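Side-chain contacts in oxalate--CoA ligase (Arabidopsis thaliana, PDB 5IE2), which is an AMP-binding enzyme of the ANL clan, pairing a large N-terminal part with a smaller C-terminal domain, and is modelled here with bound adenosine-5'-triphosphate: residues A[195-200]-A[318-323]; A[214-219]-A[258-263]; A[469-474]-A[485-490]. All blocks are in the same frame, centred on the assembly; numbering follows the deposited sequence.

Contacts 1 and 2 lie within the large N-terminal AMP-binding part of the chain, their centres about 13 Å apart, with contact 2 nested in the chain loop closed by contact 1. Both reach the same mixed sheet, and they touch directly where His319 CE1 sits 3.4 Å from His216 CA. Contact 2 borders the nucleotide: His214 is hydrogen-bonded to ATP, while the side chain of Leu320 in contact 1 is about 9 Å from it. Acetic acid, hydrogen-bonded to His319, is also about 4 Å from the His216 side chain. Contact 3 belongs to the C-terminal domain; its centre is about 37 Å from that of contact 1 and about 30 Å from that of contact 2.

Contact 1. Residues A[195-200]-A[318-323]; sequences KAVYKL and THLMSS. With ACY (acetic acid), chain E.
Tyr198 and Ser323 meet hydroxyl to hydroxyl: Tyr198 OH donates to Ser323 OG over 2.7 Å, with the serine oxygen placed obliquely to the phenol ring. Ser323 OG lies anti to its own backbone N (chi1 -174°), a rotation that carries it off the strand to the phenol. Beside this bond Val197 supplies the apolar part of the contact, and its two methyls divide the work. Val197 CG2 packs on Ser323 CB at 4.2 Å, and Val197 CG1 reaches Leu320 CD2 at the same distance, the two side chains crossing at a slant. Val197 CG1 also lies 3.5 Å above the plane of the neighbouring Tyr198 ring, over its centre, so one methyl fills the corner between the phenol and the leucine.

Further out, Arg286 ties the two segments together a second time. Its NE is hydrogen-bonded to Tyr198 OH and its NH1 to His319 NE2, so the phenol oxygen has a partner besides the serine. The other ring nitrogen of this histidine, His319 ND1, donates to acetic acid OXT at 2.7 Å with an angle of 156° at the hydrogen; the small molecule, probably from the crystallisation liquor, lies at the edge of the imidazole and is also held by Ser289 OG. On the helical side the chain leaves the helix through a Schellman motif, with Leu200 N bonded to Lys195 O (3.0 Å) and Lys199 at positive phi.

The contact thus joins the C-terminal turn of helix 184-198 to strand 319-323, which runs antiparallel between strands 308-314 and 339-340. A classic beta bulge, Met321 and Ser322 opposite Tyr312, interrupts the strand where the chain turns a corner at Met321, and Ile194, one turn earlier on the helix, extends the packing over His319 and Leu320.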
loop_
_atom_site.group_PDB
_atom_site.type_symbol
_atom_site.label_atom_id
_atom_site.label_comp_id
_atom_site.label_asym_id
_atom_site.label_seq_id
_atom_site.Cartn_x
_atom_site.Cartn_y
_atom_site.Cartn_z
ATOM N N LYS A 195 -9.644 -1.246 -10.736
ATOM C CA LYS A 195 -10.446 -2.238 -11.442
ATOM C C LYS A 195 -10.270 -2.141 -12.955
ATOM O O LYS A 195 -10.230 -3.161 -13.659
ATOM C CB LYS A 195 -11.949 -1.998 -11.186
ATOM C CG LYS A 195 -12.426 -2.391 -9.873
ATOM C CD LYS A 195 -13.996 -2.434 -9.936
ATOM C CE LYS A 195 -14.575 -1.164 -10.488
ATOM N NZ LYS A 195 -16.030 -1.222 -10.627
ATOM N N ALA A 196 -10.154 -0.908 -13.456
ATOM C CA ALA A 196 -10.076 -0.736 -14.887
ATOM C C ALA A 196 -8.761 -1.260 -15.433
ATOM O O ALA A 196 -8.765 -2.031 -16.441
ATOM C CB ALA A 196 -10.301 0.783 -15.307
ATOM N N VAL A 197 -7.636 -0.849 -14.849
ATOM C CA VAL A 197 -6.365 -1.222 -15.471
ATOM C C VAL A 197 -6.078 -2.740 -15.337
ATOM O O VAL A 197 -5.427 -3.299 -16.201
ATOM C CB VAL A 197 -5.170 -0.381 -14.908
ATOM C CG1 VAL A 197 -4.928 -0.711 -13.449
ATOM C CG2 VAL A 197 -3.880 -0.551 -15.786
ATOM N N TYR A 198 -6.592 -3.407 -14.301
ATOM C CA TYR A 198 -6.371 -4.859 -14.201
ATOM C C TYR A 198 -7.568 -5.657 -14.711
ATOM O O TYR A 198 -7.548 -6.868 -14.615
ATOM C CB TYR A 198 -6.003 -5.261 -12.739
ATOM C CG TYR A 198 -4.783 -4.470 -12.288
ATOM C CD1 TYR A 198 -3.594 -4.542 -12.999
ATOM C CD2 TYR A 198 -4.859 -3.609 -11.212
ATOM C CE1 TYR A 198 -2.491 -3.771 -12.629
ATOM C CE2 TYR A 198 -3.775 -2.845 -10.836
ATOM C CZ TYR A 198 -2.615 -2.936 -11.541
ATOM O OH TYR A 198 -1.585 -2.122 -11.152
ATOM N N LYS A 199 -8.592 -4.965 -15.234
ATOM C CA LYS A 199 -9.861 -5.606 -15.634
ATOM C C LYS A 199 -10.335 -6.580 -14.585
ATOM O O LYS A 199 -10.621 -7.734 -14.888
ATOM C CB LYS A 199 -9.707 -6.317 -16.984
ATOM C CG LYS A 199 -9.349 -5.349 -18.084
ATOM C CD LYS A 199 -9.315 -6.083 -19.463
ATOM C CE LYS A 199 -8.837 -5.128 -20.534
ATOM N NZ LYS A 199 -8.808 -5.906 -21.821
ATOM N N LEU A 200 -10.425 -6.122 -13.335
ATOM C CA LEU A 200 -10.971 -6.969 -12.267
ATOM C C LEU A 200 -12.444 -7.208 -12.549
ATOM O O LEU A 200 -13.161 -6.256 -12.931
ATOM C CB LEU A 200 -10.823 -6.302 -10.880
ATOM C CG LEU A 200 -9.348 -6.068 -10.446
ATOM C CD1 LEU A 200 -9.378 -5.380 -9.051
ATOM C CD2 LEU A 200 -8.524 -7.368 -10.386
ATOM N N THR A 318 -4.483 8.372 -3.013
ATOM C CA THR A 318 -5.365 7.224 -2.660
ATOM C C THR A 318 -4.804 5.958 -3.394
ATOM O O THR A 318 -5.528 5.214 -4.054
ATOM C CB THR A 318 -6.874 7.508 -3.006
ATOM O OG1 THR A 318 -7.174 8.799 -2.477
ATOM C CG2 THR A 318 -7.828 6.502 -2.302
ATOM N N HIS A 319 -3.508 5.759 -3.240
ATOM C CA HIS A 319 -2.773 4.635 -3.851
ATOM C C HIS A 319 -2.475 4.913 -5.356
ATOM O O HIS A 319 -1.635 5.760 -5.669
ATOM C CB HIS A 319 -3.529 3.280 -3.622
ATOM C CG HIS A 319 -2.693 2.066 -3.948
ATOM N ND1 HIS A 319 -1.419 1.872 -3.449
ATOM C CD2 HIS A 319 -2.946 1.002 -4.768
ATOM C CE1 HIS A 319 -0.924 0.742 -3.949
ATOM N NE2 HIS A 319 -1.827 0.196 -4.751
ATOM N N LEU A 320 -3.126 4.205 -6.277
ATOM C CA LEU A 320 -2.633 4.087 -7.654
ATOM C C LEU A 320 -2.467 5.440 -8.417
ATOM O O LEU A 320 -3.420 6.259 -8.491
ATOM C CB LEU A 320 -3.607 3.193 -8.444
ATOM C CG LEU A 320 -3.254 3.015 -9.934
ATOM C CD1 LEU A 320 -1.989 2.230 -10.060
ATOM C CD2 LEU A 320 -4.443 2.287 -10.611
ATOM N N MET A 321 -1.283 5.627 -8.992
ATOM C CA MET A 321 -1.042 6.692 -9.961
ATOM C C MET A 321 -0.810 6.101 -11.372
ATOM O O MET A 321 -1.501 6.478 -12.341
ATOM C CB MET A 321 0.171 7.538 -9.537
ATOM C CG MET A 321 -0.170 8.388 -8.279
ATOM S SD MET A 321 1.290 9.314 -7.722
ATOM C CE MET A 321 2.238 7.980 -6.911
ATOM N N SER A 322 0.150 5.176 -11.478
ATOM C CA SER A 322 0.427 4.596 -12.796
ATOM C C SER A 322 0.617 3.093 -12.690
ATOM O O SER A 322 0.988 2.556 -11.633
ATOM C CB SER A 322 1.689 5.233 -13.482
ATOM O OG SER A 322 2.905 4.851 -12.813
ATOM N N SER A 323 0.403 2.417 -13.802
ATOM C CA SER A 323 0.692 0.977 -13.834
ATOM C C SER A 323 1.073 0.469 -15.207
ATOM O O SER A 323 0.596 0.971 -16.224
ATOM C CB SER A 323 -0.529 0.181 -13.367
ATOM O OG SER A 323 -0.193 -1.207 -13.266
HETATM C C ACY E . 1.471 2.818 -2.062
HETATM O O ACY E . 1.650 1.635 -2.530
HETATM O OXT ACY E . 0.403 3.486 -2.196
HETATM C CH3 ACY E . 2.620 3.485 -1.351
#

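Contact 2. Residues A[214-219]-A[258-263]; sequences HVHGLL and TAVPTI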
loop_
_atom_site.group_PDB
_atom_site.type_symbol
_atom_site.label_atom_id
_atom_site.label_comp_id
_atom_site.label_asym_id
_atom_site.label_seq_id
_atom_site.Cartn_x
_atom_site.Cartn_y
_atom_site.Cartn_z
ATOM N N HIS A 214 -2.491 0.381 5.638
ATOM C CA HIS A 214 -1.753 1.193 4.612
ATOM C C HIS A 214 -2.583 1.114 3.308
ATOM O O HIS A 214 -3.332 0.127 3.111
ATOM C CB HIS A 214 -0.303 0.671 4.423
ATOM C CG HIS A 214 0.482 1.367 3.339
ATOM N ND1 HIS A 214 0.361 1.058 1.989
ATOM C CD2 HIS A 214 1.384 2.385 3.409
ATOM C CE1 HIS A 214 1.138 1.863 1.281
ATOM N NE2 HIS A 214 1.780 2.671 2.117
ATOM N N VAL A 215 -2.517 2.127 2.441
ATOM C CA VAL A 215 -3.413 2.150 1.260
ATOM C C VAL A 215 -3.165 1.077 0.240
ATOM O O VAL A 215 -4.044 0.836 -0.552
ATOM C CB VAL A 215 -3.338 3.468 0.414
ATOM C CG1 VAL A 215 -4.110 4.592 1.061
ATOM C CG2 VAL A 215 -1.885 3.828 0.154
ATOM N N HIS A 216 -1.972 0.464 0.180
ATOM C CA HIS A 216 -1.753 -0.546 -0.876
ATOM C C HIS A 216 -2.687 -1.762 -0.632
ATOM O O HIS A 216 -3.517 -2.130 -1.491
ATOM C CB HIS A 216 -0.270 -0.959 -0.911
ATOM C CG HIS A 216 0.088 -1.994 -1.954
ATOM N ND1 HIS A 216 1.402 -2.266 -2.292
ATOM C CD2 HIS A 216 -0.664 -2.894 -2.634
ATOM C CE1 HIS A 216 1.433 -3.244 -3.186
ATOM N NE2 HIS A 216 0.195 -3.660 -3.390
ATOM N N GLY A 217 -2.555 -2.404 0.522
ATOM C CA GLY A 217 -3.433 -3.553 0.785
ATOM C C GLY A 217 -4.887 -3.128 0.867
ATOM O O GLY A 217 -5.785 -3.830 0.370
ATOM N N LEU A 218 -5.152 -1.966 1.472
ATOM C CA LEU A 218 -6.542 -1.514 1.627
ATOM C C LEU A 218 -7.227 -1.221 0.288
ATOM O O LEU A 218 -8.321 -1.727 0.038
ATOM C CB LEU A 218 -6.588 -0.254 2.490
ATOM C CG LEU A 218 -7.916 0.352 2.877
ATOM C CD1 LEU A 218 -8.695 -0.719 3.672
ATOM C CD2 LEU A 218 -7.687 1.603 3.754
ATOM N N LEU A 219 -6.620 -0.359 -0.553
ATOM C CA LEU A 219 -7.264 0.034 -1.833
ATOM C C LEU A 219 -7.193 -1.038 -2.897
ATOM O O LEU A 219 -8.178 -1.316 -3.584
ATOM C CB LEU A 219 -6.630 1.337 -2.433
ATOM C CG LEU A 219 -7.356 2.611 -2.021
ATOM C CD1 LEU A 219 -8.776 2.701 -2.680
ATOM C CD2 LEU A 219 -7.452 2.752 -0.451
ATOM N N THR A 258 -1.255 -8.920 -5.008
ATOM C CA THR A 258 -0.419 -7.722 -5.053
ATOM C C THR A 258 0.427 -7.691 -3.795
ATOM O O THR A 258 -0.046 -8.078 -2.683
ATOM C CB THR A 258 -1.295 -6.441 -5.194
ATOM O OG1 THR A 258 -0.442 -5.301 -5.325
ATOM C CG2 THR A 258 -2.208 -6.237 -3.962
ATOM N N ALA A 259 1.682 -7.241 -3.932
ATOM C CA ALA A 259 2.550 -7.184 -2.773
ATOM C C ALA A 259 3.618 -6.159 -3.033
ATOM O O ALA A 259 3.732 -5.629 -4.149
ATOM C CB ALA A 259 3.173 -8.554 -2.463
ATOM N N VAL A 260 4.404 -5.876 -2.016
ATOM C CA VAL A 260 5.578 -4.991 -2.191
ATOM C C VAL A 260 6.836 -5.861 -2.481
ATOM O O VAL A 260 6.860 -7.066 -2.148
ATOM C CB VAL A 260 5.802 -4.118 -0.937
ATOM C CG1 VAL A 260 4.519 -3.267 -0.658
ATOM C CG2 VAL A 260 6.140 -5.030 0.297
ATOM N N PRO A 261 7.891 -5.274 -3.058
ATOM C CA PRO A 261 9.060 -6.108 -3.399
ATOM C C PRO A 261 9.626 -6.951 -2.229
ATOM O O PRO A 261 10.003 -8.098 -2.471
ATOM C CB PRO A 261 10.098 -5.082 -3.852
ATOM C CG PRO A 261 9.223 -4.014 -4.562
ATOM C CD PRO A 261 7.999 -3.906 -3.621
ATOM N N THR A 262 9.663 -6.451 -0.998
ATOM C CA THR A 262 10.255 -7.281 0.065
ATOM C C THR A 262 9.398 -8.549 0.336
ATOM O O THR A 262 9.931 -9.642 0.641
ATOM C CB THR A 262 10.458 -6.506 1.356
ATOM O OG1 THR A 262 9.208 -5.943 1.774
ATOM C CG2 THR A 262 11.507 -5.362 1.129
ATOM N N ILE A 263 8.078 -8.413 0.181
ATOM C CA ILE A 263 7.224 -9.587 0.347
ATOM C C ILE A 263 7.371 -10.551 -0.838
ATOM O O ILE A 263 7.469 -11.788 -0.635
ATOM C CB ILE A 263 5.737 -9.160 0.547
ATOM C CG1 ILE A 263 5.553 -8.452 1.888
ATOM C CG2 ILE A 263 4.789 -10.369 0.424
ATOM C CD1 ILE A 263 5.848 -9.354 3.126
#
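Thr258, near the end of strand 256-259, meets His216 through its hydroxyl: Thr258 OG1 and His216 NE2 are 2.6 Å apart in a nearly straight hydrogen bond (163°), in which either may donate. The oxygen lies at the edge of the imidazole, near its plane, and is bonded to Arg286 NH1 as well, so two partners fix its position. The methyl Thr258 CG2 stays beside the same ring nitrogen, 3.6 Å from His216 NE2. With CG anti to the backbone N, the His216 ring is carried out from the helix onto the strand end.

At Ala259 the side chain turns away and the backbone makes the contact: Ala259 O comes to the ring edge, 3.4 Å from His216 CE1. Val260 follows with a methyl, its CG1 3.7 Å from His216 ND1 and oblique to the ring. That nitrogen is hydrogen-bonded to Ser289 OG, so both ring nitrogens have partners and the rotation of the imidazole is fixed. Val260 is also the N-cap of the next helix, which Pro261 opens; on it Thr262 OG1 bonds Gly499 O of the C-terminal part.

Across from this segment, the start of the other helix is capped by His214, whose ND1 accepts from His216 N at 3.0 Å and 173°, the donor tilted 30° out of the ring plane. Its NE2 is hydrogen-bonded to ATP O2A, so a single imidazole joins the helix end to the nucleotide.

His216 also stacks on His319, so the first turn of helix 215-227 touches two strands of one sheet: strand 319-323, and edge strand 256-259, which pairs with strand 284-287 and leads directly into helix 261-273.

Contact 3. Residues A[469-474]-A[485-490]; sequences DIKAFC and KRVFIT
Ile470 and Lys471 pack on Val487 where the helix of a beta-alpha-beta unit, strand 450-459 to helix 467-477 to strand 487-489, lies against its second strand. The two strands are parallel neighbours in the small sheet of the C-terminal domain, and Val487 is the hub of this helix-strand packing. Its CG1 stands anti to the backbone N, which turns both methyls to the helix, CG2 between Ile470 and Lys471 and CG1 against Ile470. Val487 CG2 meets Ile470 CG2 at 3.7 Å and, at an equal distance, Lys471 CG; Val487 CG1 takes the Ile470 flank, 3.9 Å from Ile470 CG1. Ile470 and Val487 meet at an angle, whereas the lysine runs past the valine in the opposite direction. Behind the isoleucine, Leu430 and Val436 continue the apolar layer, and Glu467 OE1 takes the backbone N of Val487.

Lys471 is aliphatic at its root and polar at its end. Its chain is extended at chi2 and then bends at chi3 (79°), which turns the ammonium back from the valine toward the residues just ahead of Val487. CB of Lys485 points away from the helix, yet a bend farther along its side chain brings the end round to the Lys471 ammonium: Lys485 CE comes within 4.0 Å of Lys471 NZ. The two ammonium groups are closer still, Lys471 NZ to Lys485 NZ 3.8 Å, a like-charge approach that the backbone carbonyl oxygen of Lys485 probably eases, as may Glu452, which the Lys485 side chain touches. Lys471 NZ donates to Lys485 O at 2.9 Å, with a C=O...N angle of 121° and the nitrogen 36° above the carbonyl plane.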
loop_
_atom_site.group_PDB
_atom_site.type_symbol
_atom_site.label_atom_id
_atom_site.label_comp_id
_atom_site.label_asym_id
_atom_site.label_seq_id
_atom_site.Cartn_x
_atom_site.Cartn_y
_atom_site.Cartn_z
ATOM N N ASP A 469 34.257 -8.120 -3.262
ATOM C CA ASP A 469 33.482 -8.857 -4.246
ATOM C C ASP A 469 32.336 -7.975 -4.767
ATOM O O ASP A 469 32.142 -7.860 -5.974
ATOM C CB ASP A 469 32.862 -10.134 -3.670
ATOM C CG ASP A 469 33.890 -11.205 -3.347
ATOM O OD1 ASP A 469 34.877 -11.363 -4.106
ATOM O OD2 ASP A 469 33.674 -11.923 -2.336
ATOM N N ILE A 470 31.607 -7.365 -3.839
ATOM C CA ILE A 470 30.430 -6.541 -4.204
ATOM C C ILE A 470 30.854 -5.362 -5.044
ATOM O O ILE A 470 30.253 -5.052 -6.074
ATOM C CB ILE A 470 29.688 -6.020 -2.970
ATOM C CG1 ILE A 470 29.088 -7.181 -2.174
ATOM C CG2 ILE A 470 28.545 -5.058 -3.397
ATOM C CD1 ILE A 470 28.089 -8.031 -2.970
ATOM N N LYS A 471 31.905 -4.696 -4.600
ATOM C CA LYS A 471 32.389 -3.559 -5.328
ATOM C C LYS A 471 32.860 -3.963 -6.725
ATOM O O LYS A 471 32.541 -3.279 -7.682
ATOM C CB LYS A 471 33.504 -2.852 -4.547
ATOM C CG LYS A 471 32.959 -2.052 -3.353
ATOM C CD LYS A 471 34.079 -1.310 -2.605
ATOM C CE LYS A 471 34.484 -0.041 -3.317
ATOM N NZ LYS A 471 35.456 0.793 -2.522
ATOM N N ALA A 472 33.614 -5.054 -6.851
ATOM C CA ALA A 472 34.094 -5.486 -8.163
ATOM C C ALA A 472 32.933 -5.790 -9.133
ATOM O O ALA A 472 32.938 -5.403 -10.349
ATOM C CB ALA A 472 35.006 -6.735 -8.003
ATOM N N PHE A 473 31.936 -6.474 -8.577
ATOM C CA PHE A 473 30.753 -6.816 -9.339
ATOM C C PHE A 473 30.038 -5.526 -9.810
ATOM O O PHE A 473 29.653 -5.390 -10.974
ATOM C CB PHE A 473 29.833 -7.688 -8.491
ATOM C CG PHE A 473 28.564 -8.087 -9.192
ATOM C CD1 PHE A 473 28.526 -9.215 -10.018
ATOM C CD2 PHE A 473 27.406 -7.325 -9.036
ATOM C CE1 PHE A 473 27.322 -9.588 -10.652
ATOM C CE2 PHE A 473 26.253 -7.661 -9.678
ATOM C CZ PHE A 473 26.191 -8.798 -10.479
ATOM N N CYS A 474 29.844 -4.588 -8.889
ATOM C CA CYS A 474 29.248 -3.287 -9.229
ATOM C C CYS A 474 30.048 -2.576 -10.306
ATOM O O CYS A 474 29.466 -1.977 -11.191
ATOM C CB CYS A 474 29.147 -2.387 -8.003
ATOM S SG CYS A 474 27.836 -2.924 -6.860
ATOM N N LYS A 485 31.097 3.177 -2.400
ATOM C CA LYS A 485 32.475 3.271 -1.922
ATOM C C LYS A 485 32.671 2.360 -0.696
ATOM O O LYS A 485 33.789 1.881 -0.431
ATOM C CB LYS A 485 32.825 4.725 -1.572
ATOM C CG LYS A 485 34.338 5.007 -1.458
ATOM C CD LYS A 485 35.005 4.777 -2.812
ATOM C CE LYS A 485 36.523 4.671 -2.733
ATOM N NZ LYS A 485 37.051 3.899 -3.906
ATOM N N ARG A 486 31.579 2.116 0.025
ATOM C CA ARG A 486 31.587 1.190 1.140
ATOM C C ARG A 486 30.396 0.243 1.048
ATOM O O ARG A 486 29.287 0.659 0.635
ATOM C CB ARG A 486 31.570 1.969 2.455
ATOM C CG ARG A 486 32.932 2.614 2.770
ATOM C CD ARG A 486 32.882 3.413 4.060
ATOM N NE ARG A 486 33.327 2.601 5.197
ATOM C CZ ARG A 486 33.090 2.899 6.474
ATOM N NH1 ARG A 486 32.384 3.988 6.792
ATOM N NH2 ARG A 486 33.540 2.091 7.432
ATOM N N VAL A 487 30.647 -1.025 1.394
ATOM C CA VAL A 487 29.631 -2.089 1.432
ATOM C C VAL A 487 29.540 -2.657 2.850
ATOM O O VAL A 487 30.508 -3.253 3.330
ATOM C CB VAL A 487 29.979 -3.248 0.456
ATOM C CG1 VAL A 487 28.967 -4.437 0.569
ATOM C CG2 VAL A 487 30.141 -2.738 -0.979
ATOM N N PHE A 488 28.406 -2.464 3.517
ATOM C CA PHE A 488 28.192 -3.003 4.854
ATOM C C PHE A 488 27.496 -4.343 4.775
ATOM O O PHE A 488 26.499 -4.512 4.073
ATOM C CB PHE A 488 27.396 -2.023 5.696
ATOM C CG PHE A 488 28.101 -0.718 5.895
ATOM C CD1 PHE A 488 29.052 -0.575 6.897
ATOM C CD2 PHE A 488 27.844 0.368 5.056
ATOM C CE1 PHE A 488 29.728 0.631 7.076
ATOM C CE2 PHE A 488 28.524 1.586 5.228
ATOM C CZ PHE A 488 29.462 1.713 6.238
ATOM N N ILE A 489 28.045 -5.326 5.462
ATOM C CA ILE A 489 27.484 -6.650 5.337
ATOM C C ILE A 489 26.758 -6.974 6.599
ATOM O O ILE A 489 27.268 -6.745 7.713
ATOM C CB ILE A 489 28.535 -7.644 5.007
ATOM C CG1 ILE A 489 29.065 -7.253 3.631
ATOM C CG2 ILE A 489 27.947 -9.046 5.041
ATOM C CD1 ILE A 489 30.204 -7.978 3.211
ATOM N N THR A 490 25.518 -7.422 6.436
ATOM C CA THR A 490 24.688 -7.568 7.594
ATOM C C THR A 490 23.703 -8.719 7.472
ATOM O O THR A 490 23.531 -9.301 6.405
ATOM C CB THR A 490 23.986 -6.249 7.872
ATOM O OG1 THR A 490 23.179 -6.393 9.045
ATOM C CG2 THR A 490 23.132 -5.776 6.642
#